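Local coordinates for periplasmic binding protein/LacI transcriptional regulator (PDB 5HQJ) that binds D-arabinose in the cleft between its two lobes and probably serves a bacterial ABC transporter as the solute-binding protein that captures sugar, at residues Asn132-Ala137 against Glu167-Ile172; Tyr115-Ser119 against Ala162-Asn166; Gly263-Arg268 against Thr296-Val301; Gly151-Thr157 against Leu211-Val217. One frame throughout, in Å; residues are numbered along the deposited sequence.

Overall arrangement
Three of the four contacts meet at the arabinose. Contacts 1 and 2 share helix 163-176, their centres 11 Å apart: Asn164 in contact 2 and Arg168 in contact 1 both reach the sugar from that helix, and Asp116 faces them from the other lobe. Contact 3 adds Gln267, whose NE2 lies 3.3 Å from Arg168 NH2. Contact 4 belongs to the second shell. Its strands lie in the same sheet as strand 263-266 of contact 3, centres 18 Å apart, yet the two contacts do not touch. It reaches the pocket through Val217, whose O lies 2.8 Å from Arg168 NH1 in a probable hydrogen bond and whose side chain stays about 7 Å from the sugar.

Contact 1. Residues Asn132-Ala137 against Glu167-Ile172; sequences NEQAGA and ERIAGI. With 64K (alpha-D-arabinopyranose), chain B.
The guanidinium of Arg168 takes Asn132 OD1 and the sugar O2 at its edge, both in its plane, while Phe246 makes a cation-pi contact with the same group. Asn132 OD1 is gripped side-on by two nitrogens, Arg168 NE at 2.8 Å and Arg168 NH2 at 2.9 Å; both come from one face of the amide, whose plane is turned 39° from the guanidinium. Arg168 NH2 also donates to sugar O2 at 2.7 Å, and Arg168 NH1 to sugar O3 at 2.8 Å. The extended arm of Arg168 from CG to NE carries the charge out to the ligand, and Asn132 and the carbonyl of Val217 probably help fix its rotation.

Behind this end, two helices of the periplasmic-binding fold run in the same general direction; the axes of 132-137 and 167-172 cross at -39° and approach to 6.4 Å. Gly136 and Gly171 make that closeness possible, their CA atoms 4.1 Å apart. Reciprocal CA-H...O contacts, such as Gly136 CA to Arg168 O at 3.4 Å, zip the backbones in a manner resembling GASright packing. Water 1 bridges Asn132 ND2 and Glu167 OE1. Glu133 lays CG against Gly171 and sends its carboxylate to a salt bridge with Lys174.

Contact 2. Residues Tyr115-Ser119 against Ala162-Asn166; sequences YDSDS and AVNLN. With 64K (alpha-D-arabinopyranose), chain B.
Across the cleft the loop 115-119 meets the first turn of helix 163-176, with the CA atoms of Ser117 and Asn164 5.4 Å apart. Asp116 sits at the centre of a classic gamma turn, with phi 71° and psi -58°, closed by Ser117 N to Tyr115 O at 2.7 Å. Ala162 is the N-cap of the helix, and its carbonyl receives Asn166 N.

The carboxylate of Asp116 takes two sugar hydroxyls, one on each oxygen: sugar O2 donates to Asp116 OD1 and sugar O1 to Asp116 OD2, both at 2.6 Å. Asn164 ND2 gives a nearly straight bond of 2.9 Å to the same sugar O1, and a weak one of 3.3 Å to Asp116 O. The sugar O1 is thus held from both sides of the interlobe cleft, consistent with the closed, ligand-bound state of the Venus-flytrap fold, because strand 111-115 belongs to one lobe and helix 163-176 to the other. Asn164 has CG between its backbone N and carbonyl carbon (chi1 55°), which turns the amide to the ligand, and Lys36 NZ holds OD1.

Farther from the sugar, water 2 accepts from Ser117 OG at 2.8 Å and from Val163 N, and donates to Asp118 O. Ser91 OG is a second partner of Asp116 OD2. Asp118 OD1 is hydrogen-bonded to Thr114 OG1, while its OD2 forms a salt bridge with Arg124.

Contact 3. Residues Gly263-Arg268 against Thr296-Val301; sequences GIMVQR and TGVTVV. With 64K (alpha-D-arabinopyranose), chain B.
Gln267 and Arg268, neighbours in the chain, reach in different directions. The CB bond of Gln267 points away from segment 296-301, and the extended chain beyond CG carries the amide into the pocket, where Gln267 NE2 donates to sugar O2 at 2.9 Å, almost straight (174°). Arg268, the N-cap of the next helix, instead reaches across segment 296-301, and its NH1 meets Thr296 O at 2.9 Å in the carbonyl plane, on a lone pair. Alongside, Ile264 pairs with Val301 and Val266 with Thr299 as antiparallel hydrogen-bonded pairs, the shortest bond running from Ile264 N to Val301 O, 2.7 Å; Met265 and Val300 form the non-hydrogen-bonded pair between them. On the face of Ile264 and Val266, the methyls Val266 CG2 and Val301 CG2 meet at 3.6 Å; on the opposite face Met265, present as selenomethionine, lies side by side with Val300, its SE 3.8 Å from Val300 CG2.

Strand 299-301 is an edge strand and the one antiparallel member of its sheet, with helix 250-258 packed over Ile264 and helix 132-146 over Met265. Asp247 OD1 takes another bond from Gln267 NE2, and Thr130 OG1 engages OE1, which fixes the rotation of the amide. Water 4 links Arg268 N with Thr296 OG1 and Gly297 O, and water 5 accepts from Arg268 NH2 at 2.9 Å and lies 3.0 Å from Thr299 OG1. Across this contact the guanidinium charge therefore meets a carbonyl dipole and water, an in-plane bond probably favoured by the positive charge.

Contact 4. Residues Gly151-Thr157 against Leu211-Val217; sequences GEVAIIT and LKGIFGV
Phe215 meets Val153 CG2 at its ring edge and Ile155 CG1 at a slant, on the face that these three residues share. Phe215 CE1 lies 4.0 Å from Val153 CG2, and Phe215 CD1 lies 4.0 Å from Ile155 CG1. The carbonyl oxygen of Ala154 sits at the ring edge, in its plane, 3.6 Å from Phe215 CD1. With CG anti to the carbonyl carbon (chi1 -58°), the ring swings back along the strand toward Val153; Ile172 of helix 163-176 also packs against it. On the other face Ile156 CG1 lies 3.9 Å from Ile214 CG2. Leu211 sends CD1 beside Ala154 CB there, with helix 194-207 packed over this face. Past the strand ends Thr157 and Val217 cross as well, the methyl Val217 CG2 reaching Thr157 OG1 at 3.4 Å.

Strands 151-156 and 211-216 run parallel at an angle of 33°, neighbours in the core of a Rossmann-like lobe. Phe215 N to Ala154 O and Ile156 N to Phe215 O are nearly straight, at 2.9 and 2.8 Å. Near the start Glu152 O takes both Lys212 N and Gly213 N. Gly213 pairs with Val153, whose CG1 would lie close to any CB there.

Six backbone bonds thus join the two segments, while Val153, Ile155 and Phe215 on one face and Ala154, Ile156 and Ile214 on the other present apolar surfaces to the helices.

Contact 1. Residues Asn132-Ala137 against Glu167-Ile172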
loop_
_atom_site.group_PDB
_atom_site.type_symbol
_atom_site.label_atom_id
_atom_site.label_comp_id
_atom_site.label_asym_id
_atom_site.label_seq_id
_atom_site.Cartn_x
_atom_site.Cartn_y
_atom_site.Cartn_z
ATOM N N ASN A 132 6.921 3.239 -5.317
ATOM C CA ASN A 132 7.124 2.156 -4.362
ATOM C C ASN A 132 8.531 1.620 -4.390
ATOM O O ASN A 132 9.088 1.314 -3.340
ATOM C CB ASN A 132 6.096 1.082 -4.610
ATOM C CG ASN A 132 4.743 1.485 -4.100
ATOM O OD1 ASN A 132 4.510 1.533 -2.888
ATOM N ND2 ASN A 132 3.835 1.795 -5.016
ATOM N N GLU A 133 9.167 1.595 -5.552
ATOM C CA GLU A 133 10.569 1.187 -5.553
ATOM C C GLU A 133 11.385 2.231 -4.779
ATOM O O GLU A 133 12.232 1.868 -3.966
ATOM C CB GLU A 133 11.124 0.989 -6.970
ATOM C CG GLU A 133 12.545 0.435 -6.946
ATOM C CD GLU A 133 13.005 -0.125 -8.279
ATOM O OE1 GLU A 133 12.148 -0.462 -9.124
ATOM O OE2 GLU A 133 14.233 -0.237 -8.476
ATOM N N GLN A 134 11.129 3.532 -4.973
ATOM C CA GLN A 134 11.880 4.543 -4.234
ATOM C C GLN A 134 11.624 4.429 -2.726
ATOM O O GLN A 134 12.519 4.660 -1.914
ATOM C CB GLN A 134 11.544 5.988 -4.717
ATOM C CG GLN A 134 12.268 7.087 -3.944
ATOM C CD GLN A 134 13.780 6.952 -4.007
ATOM O OE1 GLN A 134 14.446 6.787 -2.983
ATOM N NE2 GLN A 134 14.330 7.035 -5.210
ATOM N N ALA A 135 10.400 4.098 -2.334
ATOM C CA ALA A 135 10.166 3.917 -0.907
ATOM C C ALA A 135 11.047 2.769 -0.349
ATOM O O ALA A 135 11.564 2.842 0.762
ATOM C CB ALA A 135 8.707 3.633 -0.644
ATOM N N GLY A 136 11.170 1.667 -1.104
ATOM C CA GLY A 136 12.078 0.569 -0.699
ATOM C C GLY A 136 13.513 0.997 -0.589
ATOM O O GLY A 136 14.227 0.690 0.373
ATOM N N ALA A 137 13.953 1.724 -1.608
ATOM C CA ALA A 137 15.276 2.288 -1.578
ATOM C C ALA A 137 15.536 3.143 -0.327
ATOM O O ALA A 137 16.561 3.028 0.296
ATOM C CB ALA A 137 15.497 3.125 -2.876
ATOM N N GLU A 167 7.656 -4.058 -5.815
ATOM C CA GLU A 167 8.527 -2.943 -6.059
ATOM C C GLU A 167 9.241 -2.476 -4.797
ATOM O O GLU A 167 10.405 -2.135 -4.850
ATOM C CB GLU A 167 7.719 -1.808 -6.677
ATOM C CG GLU A 167 7.343 -2.161 -8.115
ATOM C CD GLU A 167 6.358 -1.193 -8.742
ATOM O OE1 GLU A 167 5.653 -0.505 -7.989
ATOM O OE2 GLU A 167 6.279 -1.125 -9.985
ATOM N N ARG A 168 8.531 -2.442 -3.681
ATOM C CA ARG A 168 9.126 -2.069 -2.416
ATOM C C ARG A 168 10.271 -3.022 -2.108
ATOM O O ARG A 168 11.359 -2.630 -1.691
ATOM C CB ARG A 168 8.099 -2.124 -1.268
ATOM C CG ARG A 168 7.045 -1.040 -1.414
ATOM C CD ARG A 168 5.902 -1.191 -0.396
ATOM N NE ARG A 168 4.812 -0.338 -0.834
ATOM C CZ ARG A 168 3.587 -0.340 -0.346
ATOM N NH1 ARG A 168 3.256 -1.120 0.687
ATOM N NH2 ARG A 168 2.671 0.495 -0.853
ATOM N N ILE A 169 10.002 -4.305 -2.261
ATOM C CA ILE A 169 11.066 -5.292 -2.036
ATOM C C ILE A 169 12.283 -5.101 -2.970
ATOM O O ILE A 169 13.479 -5.163 -2.567
ATOM C CB ILE A 169 10.522 -6.740 -2.201
ATOM C CG1 ILE A 169 9.427 -7.029 -1.171
ATOM C CG2 ILE A 169 11.640 -7.808 -2.079
ATOM C CD1 ILE A 169 8.636 -8.311 -1.462
ATOM N N ALA A 170 12.011 -4.877 -4.244
ATOM C CA ALA A 170 13.093 -4.618 -5.200
ATOM C C ALA A 170 13.908 -3.379 -4.832
ATOM O O ALA A 170 15.132 -3.404 -4.929
ATOM C CB ALA A 170 12.521 -4.522 -6.576
ATOM N N GLY A 171 13.240 -2.325 -4.376
ATOM C CA GLY A 171 13.943 -1.154 -3.881
ATOM C C GLY A 171 14.841 -1.423 -2.686
ATOM O O GLY A 171 15.981 -0.958 -2.625
ATOM N N ILE A 172 14.357 -2.196 -1.727
ATOM C CA ILE A 172 15.171 -2.587 -0.590
ATOM C C ILE A 172 16.376 -3.377 -1.055
ATOM O O ILE A 172 17.477 -3.065 -0.616
ATOM C CB ILE A 172 14.358 -3.429 0.446
ATOM C CG1 ILE A 172 13.197 -2.612 1.077
ATOM C CG2 ILE A 172 15.282 -4.009 1.485
ATOM C CD1 ILE A 172 12.177 -3.444 1.830
HETATM O O2 64K B . 0.059 0.331 -0.167
HETATM C C2 64K B . -0.299 -0.943 0.467
HETATM C C3 64K B . -0.294 -0.723 1.945
HETATM O O3 64K B . 1.043 -0.658 2.389
HETATM C C4 64K B . -0.935 -1.881 2.701
HETATM O O4 64K B . -0.143 -3.081 2.621
HETATM C C5 64K B . -2.247 -2.180 2.129
HETATM O O5 64K B . -2.073 -2.596 0.752
HETATM C C1 64K B . -1.663 -1.375 0.005
HETATM O O1 64K B . -1.594 -1.687 -1.332
HETATM O O HOH W 1 4.632 2.257 -7.801
#

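Contact 2. Residues Tyr115-Ser119 against Ala162-Asn166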
loop_
_atom_site.group_PDB
_atom_site.type_symbol
_atom_site.label_atom_id
_atom_site.label_comp_id
_atom_site.label_asym_id
_atom_site.label_seq_id
_atom_site.Cartn_x
_atom_site.Cartn_y
_atom_site.Cartn_z
ATOM N N TYR A 115 -4.967 3.663 -8.293
ATOM C CA TYR A 115 -4.356 4.341 -7.131
ATOM C C TYR A 115 -3.751 3.252 -6.245
ATOM O O TYR A 115 -4.201 2.103 -6.272
ATOM C CB TYR A 115 -5.385 5.232 -6.377
ATOM C CG TYR A 115 -6.367 4.445 -5.560
ATOM C CD1 TYR A 115 -7.446 3.815 -6.179
ATOM C CD2 TYR A 115 -6.189 4.258 -4.202
ATOM C CE1 TYR A 115 -8.328 3.044 -5.463
ATOM C CE2 TYR A 115 -7.074 3.474 -3.464
ATOM C CZ TYR A 115 -8.142 2.873 -4.115
ATOM O OH TYR A 115 -9.027 2.086 -3.434
ATOM N N ASP A 116 -2.685 3.617 -5.531
ATOM C CA ASP A 116 -2.009 2.763 -4.557
ATOM C C ASP A 116 -1.225 1.610 -5.170
ATOM O O ASP A 116 -0.032 1.482 -4.912
ATOM C CB ASP A 116 -3.038 2.220 -3.547
ATOM C CG ASP A 116 -2.433 1.239 -2.597
ATOM O OD1 ASP A 116 -1.399 1.561 -1.964
ATOM O OD2 ASP A 116 -2.981 0.137 -2.526
ATOM N N SER A 117 -1.929 0.763 -5.928
ATOM C CA SER A 117 -1.321 -0.390 -6.604
ATOM C C SER A 117 -1.792 -0.457 -8.062
ATOM O O SER A 117 -2.970 -0.665 -8.385
ATOM C CB SER A 117 -1.624 -1.711 -5.888
ATOM O OG SER A 117 -0.559 -2.650 -6.162
ATOM N N ASP A 118 -0.824 -0.251 -8.946
ATOM C CA ASP A 118 -1.086 -0.080 -10.376
ATOM C C ASP A 118 -1.280 -1.391 -11.156
ATOM O O ASP A 118 -0.872 -2.466 -10.701
ATOM C CB ASP A 118 0.072 0.708 -11.011
ATOM C CG ASP A 118 -0.303 1.333 -12.347
ATOM O OD1 ASP A 118 -1.481 1.276 -12.728
ATOM O OD2 ASP A 118 0.591 1.894 -13.021
ATOM N N SER A 119 -1.977 -1.271 -12.286
ATOM C CA SER A 119 -1.963 -2.258 -13.380
ATOM C C SER A 119 -1.579 -1.537 -14.679
ATOM O O SER A 119 -2.445 -1.022 -15.382
ATOM C CB SER A 119 -3.322 -2.949 -13.554
ATOM O OG SER A 119 -3.332 -3.762 -14.729
ATOM N N ALA A 162 1.324 -8.703 -5.533
ATOM C CA ALA A 162 1.135 -7.263 -5.504
ATOM C C ALA A 162 2.320 -6.492 -6.072
ATOM O O ALA A 162 3.445 -6.592 -5.569
ATOM C CB ALA A 162 0.859 -6.822 -4.071
ATOM N N VAL A 163 2.059 -5.684 -7.095
ATOM C CA VAL A 163 3.104 -4.893 -7.729
ATOM C C VAL A 163 3.750 -3.894 -6.789
ATOM O O VAL A 163 4.971 -3.723 -6.817
ATOM C CB VAL A 163 2.561 -4.127 -8.957
ATOM C CG1 VAL A 163 3.408 -2.887 -9.277
ATOM C CG2 VAL A 163 2.516 -5.042 -10.150
ATOM N N ASN A 164 2.969 -3.204 -5.964
ATOM C CA ASN A 164 3.545 -2.134 -5.201
ATOM C C ASN A 164 4.449 -2.800 -4.174
ATOM O O ASN A 164 5.515 -2.283 -3.903
ATOM C CB ASN A 164 2.476 -1.198 -4.587
ATOM C CG ASN A 164 1.431 -1.910 -3.716
ATOM O OD1 ASN A 164 1.292 -3.132 -3.721
ATOM N ND2 ASN A 164 0.660 -1.103 -2.978
ATOM N N LEU A 165 4.024 -3.949 -3.629
ATOM C CA LEU A 165 4.787 -4.622 -2.588
ATOM C C LEU A 165 6.043 -5.182 -3.179
ATOM O O LEU A 165 7.107 -5.046 -2.611
ATOM C CB LEU A 165 3.982 -5.732 -1.941
ATOM C CG LEU A 165 2.728 -5.304 -1.214
ATOM C CD1 LEU A 165 2.207 -6.481 -0.440
ATOM C CD2 LEU A 165 2.952 -4.077 -0.301
ATOM N N ASN A 166 5.943 -5.764 -4.371
ATOM C CA ASN A 166 7.145 -6.306 -4.987
ATOM C C ASN A 166 8.141 -5.226 -5.405
ATOM O O ASN A 166 9.336 -5.430 -5.313
ATOM C CB ASN A 166 6.793 -7.190 -6.191
ATOM C CG ASN A 166 6.117 -8.462 -5.777
ATOM O OD1 ASN A 166 6.264 -8.917 -4.642
ATOM N ND2 ASN A 166 5.392 -9.063 -6.690
HETATM O O2 64K B . 0.059 0.331 -0.167
HETATM C C2 64K B . -0.299 -0.943 0.467
HETATM C C3 64K B . -0.294 -0.723 1.945
HETATM O O3 64K B . 1.043 -0.658 2.389
HETATM C C4 64K B . -0.935 -1.881 2.701
HETATM O O4 64K B . -0.143 -3.081 2.621
HETATM C C5 64K B . -2.247 -2.180 2.129
HETATM O O5 64K B . -2.073 -2.596 0.752
HETATM C C1 64K B . -1.663 -1.375 0.005
HETATM O O1 64K B . -1.594 -1.687 -1.332
HETATM O O HOH W 2 -0.671 -4.467 -8.314
#

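Contact 3. Residues Gly263-Arg268 against Thr296-Val301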
loop_
_atom_site.group_PDB
_atom_site.type_symbol
_atom_site.label_atom_id
_atom_site.label_comp_id
_atom_site.label_asym_id
_atom_site.label_seq_id
_atom_site.Cartn_x
_atom_site.Cartn_y
_atom_site.Cartn_z
ATOM N N GLY A 263 11.040 2.818 12.922
ATOM C CA GLY A 263 10.709 3.766 11.873
ATOM C C GLY A 263 9.574 3.247 11.040
ATOM O O GLY A 263 9.430 2.019 10.892
ATOM N N ILE A 264 8.754 4.135 10.501
ATOM C CA ILE A 264 7.805 3.689 9.521
ATOM C C ILE A 264 7.846 4.565 8.262
ATOM O O ILE A 264 8.506 5.624 8.181
ATOM C CB ILE A 264 6.389 3.623 10.096
ATOM C CG1 ILE A 264 5.942 5.008 10.581
ATOM C CG2 ILE A 264 6.316 2.601 11.227
ATOM C CD1 ILE A 264 4.570 5.061 11.249
HETATM N N MSE A 265 7.172 4.056 7.253
HETATM C CA MSE A 265 6.963 4.772 6.000
HETATM C C MSE A 265 5.469 5.013 5.852
HETATM O O MSE A 265 4.730 4.030 5.733
HETATM C CB MSE A 265 7.507 3.980 4.799
HETATM C CG MSE A 265 8.959 3.567 4.917
HETATM SE SE MSE A 265 10.096 5.129 4.707
HETATM C CE MSE A 265 9.944 5.402 2.790
ATOM N N VAL A 266 5.038 6.289 5.864
ATOM C CA VAL A 266 3.633 6.632 5.789
ATOM C C VAL A 266 3.354 7.200 4.419
ATOM O O VAL A 266 3.945 8.191 4.040
ATOM C CB VAL A 266 3.217 7.599 6.883
ATOM C CG1 VAL A 266 1.700 7.829 6.825
ATOM C CG2 VAL A 266 3.643 7.051 8.257
ATOM N N GLN A 267 2.466 6.544 3.684
ATOM C CA GLN A 267 2.036 6.977 2.365
ATOM C C GLN A 267 0.991 8.093 2.574
ATOM O O GLN A 267 0.834 8.555 3.692
ATOM C CB GLN A 267 1.472 5.796 1.575
ATOM C CG GLN A 267 2.348 4.567 1.547
ATOM C CD GLN A 267 1.686 3.513 0.723
ATOM O OE1 GLN A 267 1.554 3.654 -0.481
ATOM N NE2 GLN A 267 1.239 2.434 1.380
ATOM N N ARG A 268 0.325 8.534 1.508
ATOM C CA ARG A 268 -0.746 9.507 1.603
ATOM C C ARG A 268 -2.067 8.922 1.065
ATOM O O ARG A 268 -2.537 9.301 0.019
ATOM C CB ARG A 268 -0.341 10.809 0.865
ATOM C CG ARG A 268 0.833 11.549 1.507
ATOM C CD ARG A 268 0.890 13.009 1.157
ATOM N NE ARG A 268 1.846 13.680 2.030
ATOM C CZ ARG A 268 3.155 13.707 1.818
ATOM N NH1 ARG A 268 3.665 13.119 0.752
ATOM N NH2 ARG A 268 3.942 14.329 2.672
ATOM N N THR A 296 2.276 10.610 -4.920
ATOM C CA THR A 296 1.688 11.220 -3.731
ATOM C C THR A 296 2.672 11.309 -2.536
ATOM O O THR A 296 2.373 11.989 -1.536
ATOM C CB THR A 296 0.376 10.481 -3.300
ATOM O OG1 THR A 296 0.565 9.061 -3.290
ATOM C CG2 THR A 296 -0.759 10.827 -4.264
ATOM N N GLY A 297 3.834 10.650 -2.639
ATOM C CA GLY A 297 4.903 10.833 -1.690
ATOM C C GLY A 297 4.735 10.003 -0.436
ATOM O O GLY A 297 3.671 9.419 -0.184
ATOM N N VAL A 298 5.778 9.972 0.388
ATOM C CA VAL A 298 5.817 9.098 1.558
ATOM C C VAL A 298 6.723 9.754 2.607
ATOM O O VAL A 298 7.777 10.277 2.244
ATOM C CB VAL A 298 6.323 7.667 1.172
ATOM C CG1 VAL A 298 7.817 7.662 0.813
ATOM C CG2 VAL A 298 6.063 6.649 2.281
ATOM N N THR A 299 6.281 9.758 3.874
ATOM C CA THR A 299 6.949 10.441 4.972
ATOM C C THR A 299 7.665 9.375 5.826
ATOM O O THR A 299 7.046 8.383 6.222
ATOM C CB THR A 299 5.972 11.255 5.863
ATOM O OG1 THR A 299 5.188 12.148 5.062
ATOM C CG2 THR A 299 6.744 12.055 6.908
ATOM N N VAL A 300 8.959 9.566 6.060
ATOM C CA VAL A 300 9.702 8.738 7.013
ATOM C C VAL A 300 9.343 9.202 8.432
ATOM O O VAL A 300 9.636 10.352 8.818
ATOM C CB VAL A 300 11.238 8.848 6.816
ATOM C CG1 VAL A 300 11.990 7.971 7.836
ATOM C CG2 VAL A 300 11.641 8.508 5.362
ATOM N N VAL A 301 8.699 8.330 9.211
ATOM C CA VAL A 301 8.181 8.709 10.526
ATOM C C VAL A 301 8.859 7.891 11.593
ATOM O O VAL A 301 8.947 6.658 11.506
ATOM C CB VAL A 301 6.671 8.529 10.607
ATOM C CG1 VAL A 301 6.159 8.821 12.026
ATOM C CG2 VAL A 301 5.987 9.484 9.595
HETATM O O2 64K B . 0.059 0.331 -0.167
HETATM C C2 64K B . -0.299 -0.943 0.467
HETATM C C3 64K B . -0.294 -0.723 1.945
HETATM O O3 64K B . 1.043 -0.658 2.389
HETATM C C4 64K B . -0.935 -1.881 2.701
HETATM O O4 64K B . -0.143 -3.081 2.621
HETATM C C5 64K B . -2.247 -2.180 2.129
HETATM O O5 64K B . -2.073 -2.596 0.752
HETATM C C1 64K B . -1.663 -1.375 0.005
HETATM O O1 64K B . -1.594 -1.687 -1.332
HETATM O O HOH W 3 2.954 10.944 4.591
HETATM O O HOH W 4 1.754 8.079 -1.134
HETATM O O HOH W 5 6.778 13.906 3.300
#

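Contact 4. Residues Gly151-Thr157 against Leu211-Val217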
loop_
_atom_site.group_PDB
_atom_site.type_symbol
_atom_site.label_atom_id
_atom_site.label_comp_id
_atom_site.label_asym_id
_atom_site.label_seq_id
_atom_site.Cartn_x
_atom_site.Cartn_y
_atom_site.Cartn_z
ATOM N N GLY A 151 24.839 -6.662 9.296
ATOM C CA GLY A 151 23.807 -7.492 9.877
ATOM C C GLY A 151 22.920 -8.285 8.923
ATOM O O GLY A 151 22.680 -7.863 7.782
ATOM N N GLU A 152 22.402 -9.400 9.405
ATOM C CA GLU A 152 21.354 -10.126 8.739
ATOM C C GLU A 152 20.037 -9.397 8.871
ATOM O O GLU A 152 19.713 -8.907 9.948
ATOM C CB GLU A 152 21.172 -11.518 9.353
ATOM C CG GLU A 152 22.399 -12.380 9.159
ATOM C CD GLU A 152 22.298 -13.745 9.815
ATOM O OE1 GLU A 152 21.358 -13.984 10.600
ATOM O OE2 GLU A 152 23.182 -14.580 9.534
ATOM N N VAL A 153 19.284 -9.341 7.787
ATOM C CA VAL A 153 17.953 -8.756 7.785
ATOM C C VAL A 153 16.931 -9.636 7.099
ATOM O O VAL A 153 17.264 -10.477 6.252
ATOM C CB VAL A 153 17.942 -7.373 7.098
ATOM C CG1 VAL A 153 18.844 -6.405 7.841
ATOM C CG2 VAL A 153 18.310 -7.469 5.638
ATOM N N ALA A 154 15.673 -9.446 7.469
ATOM C CA ALA A 154 14.525 -10.152 6.885
ATOM C C ALA A 154 13.499 -9.163 6.349
ATOM O O ALA A 154 13.381 -8.046 6.842
ATOM C CB ALA A 154 13.865 -11.096 7.895
ATOM N N ILE A 155 12.790 -9.580 5.304
ATOM C CA ILE A 155 11.758 -8.800 4.660
ATOM C C ILE A 155 10.454 -9.564 4.708
ATOM O O ILE A 155 10.379 -10.728 4.267
ATOM C CB ILE A 155 12.116 -8.479 3.169
ATOM C CG1 ILE A 155 13.471 -7.808 3.053
ATOM C CG2 ILE A 155 10.936 -7.656 2.507
ATOM C CD1 ILE A 155 13.905 -7.584 1.598
ATOM N N ILE A 156 9.433 -8.924 5.276
ATOM C CA ILE A 156 8.086 -9.510 5.442
ATOM C C ILE A 156 7.159 -8.762 4.519
ATOM O O ILE A 156 7.047 -7.522 4.624
ATOM C CB ILE A 156 7.593 -9.426 6.906
ATOM C CG1 ILE A 156 8.647 -9.977 7.879
ATOM C CG2 ILE A 156 6.279 -10.125 7.062
ATOM C CD1 ILE A 156 9.067 -11.400 7.632
ATOM N N THR A 157 6.488 -9.477 3.612
ATOM C CA THR A 157 5.594 -8.821 2.680
ATOM C C THR A 157 4.178 -9.314 2.863
ATOM O O THR A 157 3.911 -10.097 3.776
ATOM C CB THR A 157 6.107 -8.992 1.222
ATOM O OG1 THR A 157 5.282 -8.177 0.375
ATOM C CG2 THR A 157 6.153 -10.472 0.743
ATOM N N LEU A 211 19.812 -12.112 13.854
ATOM C CA LEU A 211 19.079 -11.138 13.023
ATOM C C LEU A 211 19.271 -9.735 13.606
ATOM O O LEU A 211 19.256 -9.554 14.817
ATOM C CB LEU A 211 17.590 -11.516 12.977
ATOM C CG LEU A 211 16.784 -10.862 11.851
ATOM C CD1 LEU A 211 17.161 -11.373 10.503
ATOM C CD2 LEU A 211 15.282 -11.128 12.110
ATOM N N LYS A 212 19.472 -8.747 12.762
ATOM C CA LYS A 212 19.715 -7.379 13.189
ATOM C C LYS A 212 18.635 -6.446 12.745
ATOM O O LYS A 212 18.471 -5.378 13.311
ATOM C CB LYS A 212 21.054 -6.865 12.669
ATOM C CG LYS A 212 22.245 -7.640 13.250
ATOM C CD LYS A 212 22.382 -7.474 14.758
ATOM C CE LYS A 212 23.410 -8.435 15.323
ATOM N NZ LYS A 212 22.793 -9.366 16.306
ATOM N N GLY A 213 17.922 -6.795 11.668
ATOM C CA GLY A 213 16.848 -5.950 11.201
ATOM C C GLY A 213 15.693 -6.670 10.516
ATOM O O GLY A 213 15.866 -7.725 9.920
ATOM N N ILE A 214 14.514 -6.058 10.553
ATOM C CA ILE A 214 13.348 -6.504 9.807
ATOM C C ILE A 214 12.688 -5.337 9.077
ATOM O O ILE A 214 12.439 -4.280 9.651
ATOM C CB ILE A 214 12.274 -7.169 10.697
ATOM C CG1 ILE A 214 12.868 -8.326 11.471
ATOM C CG2 ILE A 214 11.047 -7.600 9.844
ATOM C CD1 ILE A 214 11.881 -8.984 12.500
ATOM N N PHE A 215 12.327 -5.573 7.837
ATOM C CA PHE A 215 11.484 -4.664 7.050
ATOM C C PHE A 215 10.081 -5.239 6.897
ATOM O O PHE A 215 9.945 -6.392 6.420
ATOM C CB PHE A 215 11.981 -4.489 5.625
ATOM C CG PHE A 215 13.380 -3.978 5.464
ATOM C CD1 PHE A 215 14.467 -4.849 5.498
ATOM C CD2 PHE A 215 13.631 -2.635 5.141
ATOM C CE1 PHE A 215 15.774 -4.384 5.292
ATOM C CE2 PHE A 215 14.917 -2.196 4.948
ATOM C CZ PHE A 215 15.983 -3.062 5.003
ATOM N N GLY A 216 9.059 -4.461 7.220
ATOM C CA GLY A 216 7.695 -4.837 6.915
ATOM C C GLY A 216 7.229 -3.927 5.796
ATOM O O GLY A 216 7.138 -2.720 6.001
ATOM N N VAL A 217 7.032 -4.464 4.592
ATOM C CA VAL A 217 6.707 -3.637 3.447
ATOM C C VAL A 217 5.187 -3.554 3.185
ATOM O O VAL A 217 4.757 -2.876 2.234
ATOM C CB VAL A 217 7.413 -4.114 2.152
ATOM C CG1 VAL A 217 8.933 -3.929 2.306
ATOM C CG2 VAL A 217 6.983 -5.562 1.711
#